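Local coordinates for protein Cag38821 (Sulfolobus islandicus rod-shaped virus 1, PDB 2X48) that is of unknown function but has a small helix-turn-helix-like fold and may bind DNA, at residues 16-28 and 40-54. Numbering follows the deposited sequence.
Sequences SEDDLVSVAHELA and ALGVSERKVRRYLES
Two donors grip the carbonyl oxygen of Tyr51, in helix 45-52. NE2 of His25 reaches Tyr51 O at 2.9 Å, and the backbone N of Ser54 comes from the opposite face of the carbonyl plane. The histidine bond is bent, with 139° at the hydrogen, and its donor stands above that plane. With CG anti to its own carbonyl carbon, His25 carries its ring from the flank of helix 17-28 to this turn.

The phenol of Tyr51 is held at its far end, where OH donates to the anti lone pair of Glu17 OE2, 2.8 Å away. The carboxylate meets the ring at its edge, the two planes 73° apart. The extended Glu17 chain also brings OE2 into a weak, 3.5 Å salt bridge with Lys47 NZ. Over one ring face, Val21 CG2 makes a CH-pi contact 3.8 Å from the Tyr51 centroid; Lys47 O lies over the other. Leu20 and Ala24 complete the hole that this aromatic knob fills.

A second knob, Leu41, enters among Leu20, Val23, Ala24 and Leu27, its CD2 3.5 Å from Val23 CG1. Ile5 of strand 3-7 also touches Leu41, tying this packing to the hairpin.

Helices 17-28 and 45-52 cross at -81°, their axes 9.2 Å apart; with helix 34-41 between them in sequence, this is consistent with a helix-turn-helix domain. The apolar knobs thus supply the core, while polar bonds at both ends of Tyr51 probably fix the last helix against the first.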
ATOM      1  N   SER A  16       4.563   8.704   5.843  1.00 61.74           N
ATOM      2  CA  SER A  16       5.406   9.187   4.746  1.00 62.93           C
ATOM      3  C   SER A  16       5.208   8.271   3.540  1.00 60.05           C
ATOM      4  O   SER A  16       4.581   7.211   3.653  1.00 56.81           O
ATOM      5  CB  SER A  16       6.884   9.156   5.146  1.00 65.68           C
ATOM      6  OG  SER A  16       7.370   7.820   5.190  1.00 63.84           O
ATOM      7  N   GLU A  17       5.755   8.666   2.393  1.00 62.81           N
ATOM      8  CA  GLU A  17       5.621   7.864   1.176  1.00 63.25           C
ATOM      9  C   GLU A  17       6.451   6.573   1.256  1.00 63.05           C
ATOM     10  O   GLU A  17       6.050   5.556   0.698  1.00 62.96           O
ATOM     11  CB  GLU A  17       5.977   8.675  -0.082  1.00 68.83           C
ATOM     12  CG  GLU A  17       5.521   7.996  -1.378  1.00 72.06           C
ATOM     13  CD  GLU A  17       5.733   8.825  -2.637  1.00 79.86           C
ATOM     14  OE1 GLU A  17       6.396   9.885  -2.583  1.00 83.24           O
ATOM     15  OE2 GLU A  17       5.229   8.401  -3.699  1.00 84.92           O
ATOM     16  N   ASP A  18       7.589   6.607   1.949  1.00 65.16           N
ATOM     17  CA  ASP A  18       8.400   5.393   2.152  1.00 67.91           C
ATOM     18  C   ASP A  18       7.593   4.294   2.870  1.00 62.83           C
ATOM     19  O   ASP A  18       7.789   3.101   2.616  1.00 64.99           O
ATOM     20  CB  ASP A  18       9.695   5.708   2.927  1.00 73.69           C
ATOM     21  CG  ASP A  18      10.781   6.338   2.047  1.00 82.44           C
ATOM     22  OD1 ASP A  18      11.336   7.388   2.442  1.00 86.68           O
ATOM     23  OD2 ASP A  18      11.089   5.785   0.968  1.00 87.29           O
ATOM     24  N   ASP A  19       6.682   4.708   3.749  1.00 57.89           N
ATOM     25  CA  ASP A  19       5.803   3.783   4.449  1.00 53.96           C
ATOM     26  C   ASP A  19       4.764   3.196   3.496  1.00 52.25           C
ATOM     27  O   ASP A  19       4.393   2.025   3.623  1.00 51.23           O
ATOM     28  CB  ASP A  19       5.091   4.477   5.621  1.00 52.35           C
ATOM     29  CG  ASP A  19       6.059   4.974   6.712  1.00 56.63           C
ATOM     30  OD1 ASP A  19       7.246   4.556   6.729  1.00 61.83           O
ATOM     31  OD2 ASP A  19       5.625   5.791   7.557  1.00 57.91           O
ATOM     32  N   LEU A  20       4.280   4.006   2.556  1.00 46.74           N
ATOM     33  CA  LEU A  20       3.298   3.525   1.582  1.00 44.25           C
ATOM     34  C   LEU A  20       3.925   2.439   0.740  1.00 43.10           C
ATOM     35  O   LEU A  20       3.297   1.408   0.479  1.00 41.30           O
ATOM     36  CB  LEU A  20       2.784   4.643   0.659  1.00 45.64           C
ATOM     37  CG  LEU A  20       1.751   5.650   1.176  1.00 47.01           C
ATOM     38  CD1 LEU A  20       1.482   6.699   0.097  1.00 49.43           C
ATOM     39  CD2 LEU A  20       0.451   4.964   1.599  1.00 45.20           C
ATOM     40  N   VAL A  21       5.163   2.667   0.305  1.00 45.42           N
ATOM     41  CA  VAL A  21       5.887   1.658  -0.477  1.00 45.37           C
ATOM     42  C   VAL A  21       5.943   0.344   0.300  1.00 44.05           C
ATOM     43  O   VAL A  21       5.584  -0.706  -0.233  1.00 42.79           O
ATOM     44  CB  VAL A  21       7.307   2.128  -0.839  1.00 49.68           C
ATOM     45  CG1 VAL A  21       8.141   0.962  -1.375  1.00 50.53           C
ATOM     46  CG2 VAL A  21       7.236   3.269  -1.857  1.00 51.39           C
ATOM     47  N   SER A  22       6.350   0.416   1.568  1.00 45.34           N
ATOM     48  CA  SER A  22       6.445  -0.762   2.423  1.00 45.31           C
ATOM     49  C   SER A  22       5.130  -1.525   2.534  1.00 42.66           C
ATOM     50  O   SER A  22       5.123  -2.751   2.435  1.00 42.49           O
ATOM     51  CB  SER A  22       6.934  -0.379   3.810  1.00 48.31           C
ATOM     52  OG  SER A  22       8.338  -0.218   3.819  1.00 51.98           O
ATOM     53  N   VAL A  23       4.024  -0.809   2.726  1.00 41.51           N
ATOM     54  CA  VAL A  23       2.707  -1.451   2.794  1.00 39.73           C
ATOM     55  C   VAL A  23       2.345  -2.081   1.446  1.00 38.00           C
ATOM     56  O   VAL A  23       1.847  -3.206   1.388  1.00 37.15           O
ATOM     57  CB  VAL A  23       1.613  -0.461   3.214  1.00 40.00           C
ATOM     58  CG1 VAL A  23       0.224  -1.107   3.114  1.00 39.21           C
ATOM     59  CG2 VAL A  23       1.865   0.020   4.635  1.00 42.60           C
ATOM     60  N   ALA A  24       2.621  -1.358   0.365  1.00 38.28           N
ATOM     61  CA  ALA A  24       2.381  -1.854  -0.977  1.00 37.52           C
ATOM     62  C   ALA A  24       3.075  -3.188  -1.141  1.00 38.18           C
ATOM     63  O   ALA A  24       2.459  -4.153  -1.594  1.00 37.05           O
ATOM     64  CB  ALA A  24       2.889  -0.859  -2.015  1.00 39.07           C
ATOM     65  N   HIS A  25       4.354  -3.240  -0.763  1.00 41.06           N
ATOM     66  CA  HIS A  25       5.152  -4.483  -0.851  1.00 43.23           C
ATOM     67  C   HIS A  25       4.527  -5.627  -0.062  1.00 42.74           C
ATOM     68  O   HIS A  25       4.492  -6.756  -0.557  1.00 43.52           O
ATOM     69  CB  HIS A  25       6.597  -4.289  -0.356  1.00 46.77           C
ATOM     70  CG  HIS A  25       7.466  -3.491  -1.281  1.00 50.53           C
ATOM     71  ND1 HIS A  25       8.679  -2.962  -0.885  1.00 55.31           N
ATOM     72  CD2 HIS A  25       7.300  -3.123  -2.575  1.00 51.53           C
ATOM     73  CE1 HIS A  25       9.225  -2.315  -1.900  1.00 57.84           C
ATOM     74  NE2 HIS A  25       8.408  -2.396  -2.936  1.00 55.55           N
ATOM     75  N   GLU A  26       4.055  -5.346   1.155  1.00 42.79           N
ATOM     76  CA  GLU A  26       3.418  -6.382   1.985  1.00 43.57           C
ATOM     77  C   GLU A  26       2.130  -6.892   1.359  1.00 41.02           C
ATOM     78  O   GLU A  26       1.858  -8.089   1.365  1.00 42.35           O
ATOM     79  CB  GLU A  26       3.123  -5.899   3.414  1.00 45.38           C
ATOM     80  CG  GLU A  26       4.246  -6.175   4.424  1.00 50.65           C
ATOM     81  CD  GLU A  26       3.752  -6.554   5.827  1.00 55.78           C
ATOM     82  OE1 GLU A  26       4.563  -6.404   6.766  1.00 61.44           O
ATOM     83  OE2 GLU A  26       2.584  -7.006   6.003  1.00 54.55           O
ATOM     84  N   LEU A  27       1.325  -5.987   0.836  1.00 38.65           N
ATOM     85  CA  LEU A  27       0.020  -6.384   0.327  1.00 37.53           C
ATOM     86  C   LEU A  27       0.179  -7.222  -0.946  1.00 37.01           C
ATOM     87  O   LEU A  27      -0.566  -8.183  -1.169  1.00 37.40           O
ATOM     88  CB  LEU A  27      -0.869  -5.157   0.109  1.00 36.31           C
ATOM     89  CG  LEU A  27      -1.218  -4.384   1.384  1.00 37.49           C
ATOM     90  CD1 LEU A  27      -1.935  -3.073   1.040  1.00 37.17           C
ATOM     91  CD2 LEU A  27      -2.069  -5.225   2.348  1.00 38.36           C
ATOM     92  N   ALA A  28       1.160  -6.872  -1.767  1.00 36.87           N
ATOM     93  CA  ALA A  28       1.458  -7.642  -2.975  1.00 37.76           C
ATOM     94  C   ALA A  28       1.833  -9.068  -2.612  1.00 39.39           C
ATOM     95  O   ALA A  28       1.309 -10.022  -3.180  1.00 40.28           O
ATOM     96  CB  ALA A  28       2.595  -6.979  -3.770  1.00 38.75           C
ATOM     97  N   ALA A  40      -6.636   0.617  -1.288  1.00 56.00           N
ATOM     98  CA  ALA A  40      -6.285   0.490   0.126  1.00 54.66           C
ATOM     99  C   ALA A  40      -5.422   1.658   0.624  1.00 54.90           C
ATOM    100  O   ALA A  40      -5.567   2.086   1.771  1.00 56.77           O
ATOM    101  CB  ALA A  40      -5.582  -0.833   0.381  1.00 50.75           C
ATOM    102  N   LEU A  41      -4.550   2.165  -0.251  1.00 54.05           N
ATOM    103  CA  LEU A  41      -3.564   3.199   0.092  1.00 55.16           C
ATOM    104  C   LEU A  41      -3.980   4.619  -0.332  1.00 60.29           C
ATOM    105  O   LEU A  41      -3.388   5.609   0.117  1.00 62.87           O
ATOM    106  CB  LEU A  41      -2.206   2.871  -0.555  1.00 52.86           C
ATOM    107  CG  LEU A  41      -1.532   1.527  -0.247  1.00 49.37           C
ATOM    108  CD1 LEU A  41      -0.144   1.486  -0.847  1.00 49.56           C
ATOM    109  CD2 LEU A  41      -1.459   1.276   1.234  1.00 49.45           C
ATOM    110  N   GLY A  42      -4.976   4.725  -1.205  1.00 62.99           N
ATOM    111  CA  GLY A  42      -5.456   6.028  -1.655  1.00 69.52           C
ATOM    112  C   GLY A  42      -4.555   6.677  -2.687  1.00 71.05           C
ATOM    113  O   GLY A  42      -4.477   7.907  -2.775  1.00 76.75           O
ATOM    114  N   VAL A  43      -3.881   5.842  -3.471  1.00 67.00           N
ATOM    115  CA  VAL A  43      -3.068   6.293  -4.595  1.00 69.23           C
ATOM    116  C   VAL A  43      -3.587   5.672  -5.895  1.00 69.67           C
ATOM    117  O   VAL A  43      -4.564   4.918  -5.891  1.00 68.48           O
ATOM    118  CB  VAL A  43      -1.573   5.944  -4.395  1.00 66.01           C
ATOM    119  CG1 VAL A  43      -1.045   6.605  -3.136  1.00 67.02           C
ATOM    120  CG2 VAL A  43      -1.364   4.434  -4.352  1.00 60.01           C
ATOM    121  N   SER A  44      -2.941   6.017  -7.006  1.00 72.56           N
ATOM    122  CA  SER A  44      -3.304   5.476  -8.312  1.00 73.99           C
ATOM    123  C   SER A  44      -2.610   4.143  -8.558  1.00 68.20           C
ATOM    124  O   SER A  44      -1.659   3.783  -7.868  1.00 64.31           O
ATOM    125  CB  SER A  44      -2.943   6.462  -9.423  1.00 81.19           C
ATOM    126  OG  SER A  44      -1.542   6.615  -9.533  1.00 80.76           O
ATOM    127  N   GLU A  45      -3.102   3.414  -9.552  1.00 68.88           N
ATOM    128  CA  GLU A  45      -2.504   2.149  -9.952  1.00 64.98           C
ATOM    129  C   GLU A  45      -1.090   2.354 -10.508  1.00 66.36           C
ATOM    130  O   GLU A  45      -0.232   1.492 -10.347  1.00 63.27           O
ATOM    131  CB  GLU A  45      -3.401   1.424 -10.965  1.00 67.04           C
ATOM    132  CG  GLU A  45      -4.755   1.004 -10.379  1.00 66.67           C
ATOM    133  CD  GLU A  45      -5.552   0.072 -11.282  1.00 69.05           C
ATOM    134  OE1 GLU A  45      -4.983  -0.922 -11.782  1.00 67.03           O
ATOM    135  OE2 GLU A  45      -6.764   0.325 -11.474  1.00 74.38           O
ATOM    136  N   ARG A  46      -0.845   3.504 -11.127  1.00 72.29           N
ATOM    137  CA  ARG A  46       0.486   3.845 -11.627  1.00 75.54           C
ATOM    138  C   ARG A  46       1.510   3.981 -10.504  1.00 73.28           C
ATOM    139  O   ARG A  46       2.609   3.438 -10.605  1.00 73.30           O
ATOM    140  CB  ARG A  46       0.431   5.121 -12.463  1.00 83.83           C
ATOM    141  CG  ARG A  46      -0.291   4.910 -13.767  1.00 88.20           C
ATOM    142  CD  ARG A  46      -0.562   6.212 -14.503  1.00 99.61           C
ATOM    143  NE  ARG A  46       0.650   6.848 -15.016  1.00106.77           N
ATOM    144  CZ  ARG A  46       1.343   6.432 -16.078  1.00111.61           C
ATOM    145  NH1 ARG A  46       0.979   5.343 -16.755  1.00109.62           N
ATOM    146  NH2 ARG A  46       2.421   7.109 -16.461  1.00118.95           N
ATOM    147  N   LYS A  47       1.149   4.703  -9.444  1.00 72.52           N
ATOM    148  CA  LYS A  47       2.009   4.826  -8.261  1.00 70.96           C
ATOM    149  C   LYS A  47       2.333   3.450  -7.668  1.00 65.18           C
ATOM    150  O   LYS A  47       3.486   3.156  -7.349  1.00 66.05           O
ATOM    151  CB  LYS A  47       1.338   5.698  -7.194  1.00 71.09           C
ATOM    152  CG  LYS A  47       1.479   7.191  -7.413  1.00 78.45           C
ATOM    153  CD  LYS A  47       2.847   7.693  -6.973  1.00 82.09           C
ATOM    154  CE  LYS A  47       2.936   9.202  -7.061  1.00 90.76           C
ATOM    155  NZ  LYS A  47       4.318   9.701  -6.810  1.00 96.84           N
ATOM    156  N   VAL A  48       1.308   2.613  -7.533  1.00 60.69           N
ATOM    157  CA  VAL A  48       1.480   1.258  -7.009  1.00 56.21           C
ATOM    158  C   VAL A  48       2.416   0.425  -7.891  1.00 57.57           C
ATOM    159  O   VAL A  48       3.249  -0.302  -7.373  1.00 57.04           O
ATOM    160  CB  VAL A  48       0.134   0.510  -6.849  1.00 52.82           C
ATOM    161  CG1 VAL A  48       0.373  -0.913  -6.343  1.00 49.52           C
ATOM    162  CG2 VAL A  48      -0.815   1.271  -5.911  1.00 52.68           C
ATOM    163  N   ARG A  49       2.294   0.531  -9.212  1.00 60.48           N
ATOM    164  CA  ARG A  49       3.194  -0.189 -10.114  1.00 63.09           C
ATOM    165  C   ARG A  49       4.640   0.259  -9.887  1.00 67.49           C
ATOM    166  O   ARG A  49       5.531  -0.580  -9.793  1.00 68.74           O
ATOM    167  CB  ARG A  49       2.772  -0.034 -11.587  1.00 66.67           C
ATOM    168  CG  ARG A  49       1.418  -0.690 -11.916  1.00 64.02           C
ATOM    169  CD  ARG A  49       1.227  -1.041 -13.388  1.00 68.06           C
ATOM    170  NE  ARG A  49       1.451   0.090 -14.296  1.00 74.36           N
ATOM    171  CZ  ARG A  49       0.556   1.040 -14.589  1.00 77.54           C
ATOM    172  NH1 ARG A  49       0.882   2.016 -15.431  1.00 84.34           N
ATOM    173  NH2 ARG A  49      -0.657   1.030 -14.041  1.00 75.41           N
ATOM    174  N   ARG A  50       4.861   1.570  -9.771  1.00 71.04           N
ATOM    175  CA  ARG A  50       6.178   2.114  -9.405  1.00 76.43           C
ATOM    176  C   ARG A  50       6.671   1.539  -8.088  1.00 74.09           C
ATOM    177  O   ARG A  50       7.844   1.204  -7.946  1.00 78.64           O
ATOM    178  CB  ARG A  50       6.124   3.631  -9.222  1.00 80.39           C
ATOM    179  CG  ARG A  50       5.930   4.443 -10.469  1.00 85.97           C
ATOM    180  CD  ARG A  50       5.585   5.898 -10.093  1.00 90.74           C
ATOM    181  NE  ARG A  50       5.993   6.882 -11.101  1.00100.41           N
ATOM    182  CZ  ARG A  50       5.729   8.187 -11.025  1.00106.56           C
ATOM    183  NH1 ARG A  50       5.043   8.676  -9.987  1.00103.75           N
ATOM    184  NH2 ARG A  50       6.145   9.011 -11.989  1.00115.50           N
ATOM    185  N   TYR A  51       5.777   1.466  -7.111  1.00 68.36           N
ATOM    186  CA  TYR A  51       6.150   0.992  -5.784  1.00 66.86           C
ATOM    187  C   TYR A  51       6.624  -0.450  -5.820  1.00 66.45           C
ATOM    188  O   TYR A  51       7.617  -0.789  -5.187  1.00 70.16           O
ATOM    189  CB  TYR A  51       4.979   1.110  -4.805  1.00 61.44           C
ATOM    190  CG  TYR A  51       4.552   2.519  -4.433  1.00 62.90           C
ATOM    191  CD1 TYR A  51       5.344   3.633  -4.727  1.00 69.09           C
ATOM    192  CD2 TYR A  51       3.362   2.729  -3.738  1.00 59.34           C
ATOM    193  CE1 TYR A  51       4.945   4.908  -4.364  1.00 71.43           C
ATOM    194  CE2 TYR A  51       2.957   3.995  -3.369  1.00 61.74           C
ATOM    195  CZ  TYR A  51       3.752   5.083  -3.686  1.00 67.68           C
ATOM    196  OH  TYR A  51       3.349   6.343  -3.315  1.00 71.08           O
ATOM    197  N   LEU A  52       5.928  -1.287  -6.581  1.00 63.25           N
ATOM    198  CA  LEU A  52       6.205  -2.721  -6.610  1.00 63.12           C
ATOM    199  C   LEU A  52       7.447  -3.082  -7.411  1.00 69.83           C
ATOM    200  O   LEU A  52       7.918  -4.213  -7.324  1.00 71.86           O
ATOM    201  CB  LEU A  52       4.996  -3.499  -7.142  1.00 58.53           C
ATOM    202  CG  LEU A  52       3.697  -3.332  -6.351  1.00 53.33           C
ATOM    203  CD1 LEU A  52       2.630  -4.225  -6.924  1.00 50.93           C
ATOM    204  CD2 LEU A  52       3.911  -3.628  -4.883  1.00 52.48           C
ATOM    205  N   GLU A  53       7.988  -2.135  -8.174  1.00 74.53           N
ATOM    206  CA  GLU A  53       9.245  -2.371  -8.898  1.00 82.78           C
ATOM    207  C   GLU A  53      10.485  -1.976  -8.072  1.00 89.72           C
ATOM    208  O   GLU A  53      11.580  -1.856  -8.626  1.00 98.55           O
ATOM    209  CB  GLU A  53       9.233  -1.665 -10.269  1.00 86.34           C
ATOM    210  CG  GLU A  53       9.366  -0.139 -10.257  1.00 89.43           C
ATOM    211  CD  GLU A  53       9.394   0.464 -11.659  1.00 94.58           C
ATOM    212  OE1 GLU A  53      10.414   1.087 -12.033  1.00103.49           O
ATOM    213  OE2 GLU A  53       8.395   0.309 -12.392  1.00 90.84           O
ATOM    214  N   SER A  54      10.309  -1.794  -6.756  1.00 87.53           N
ATOM    215  CA  SER A  54      11.398  -1.372  -5.850  1.00 94.90           C
ATOM    216  C   SER A  54      11.784  -2.489  -4.870  1.00 96.46           C
ATOM    217  O   SER A  54      10.948  -3.314  -4.478  1.00 89.92           O
ATOM    218  CB  SER A  54      10.985  -0.118  -5.059  1.00 92.78           C
ATOM    219  OG  SER A  54      10.671   0.977  -5.911  1.00 93.04           O
TER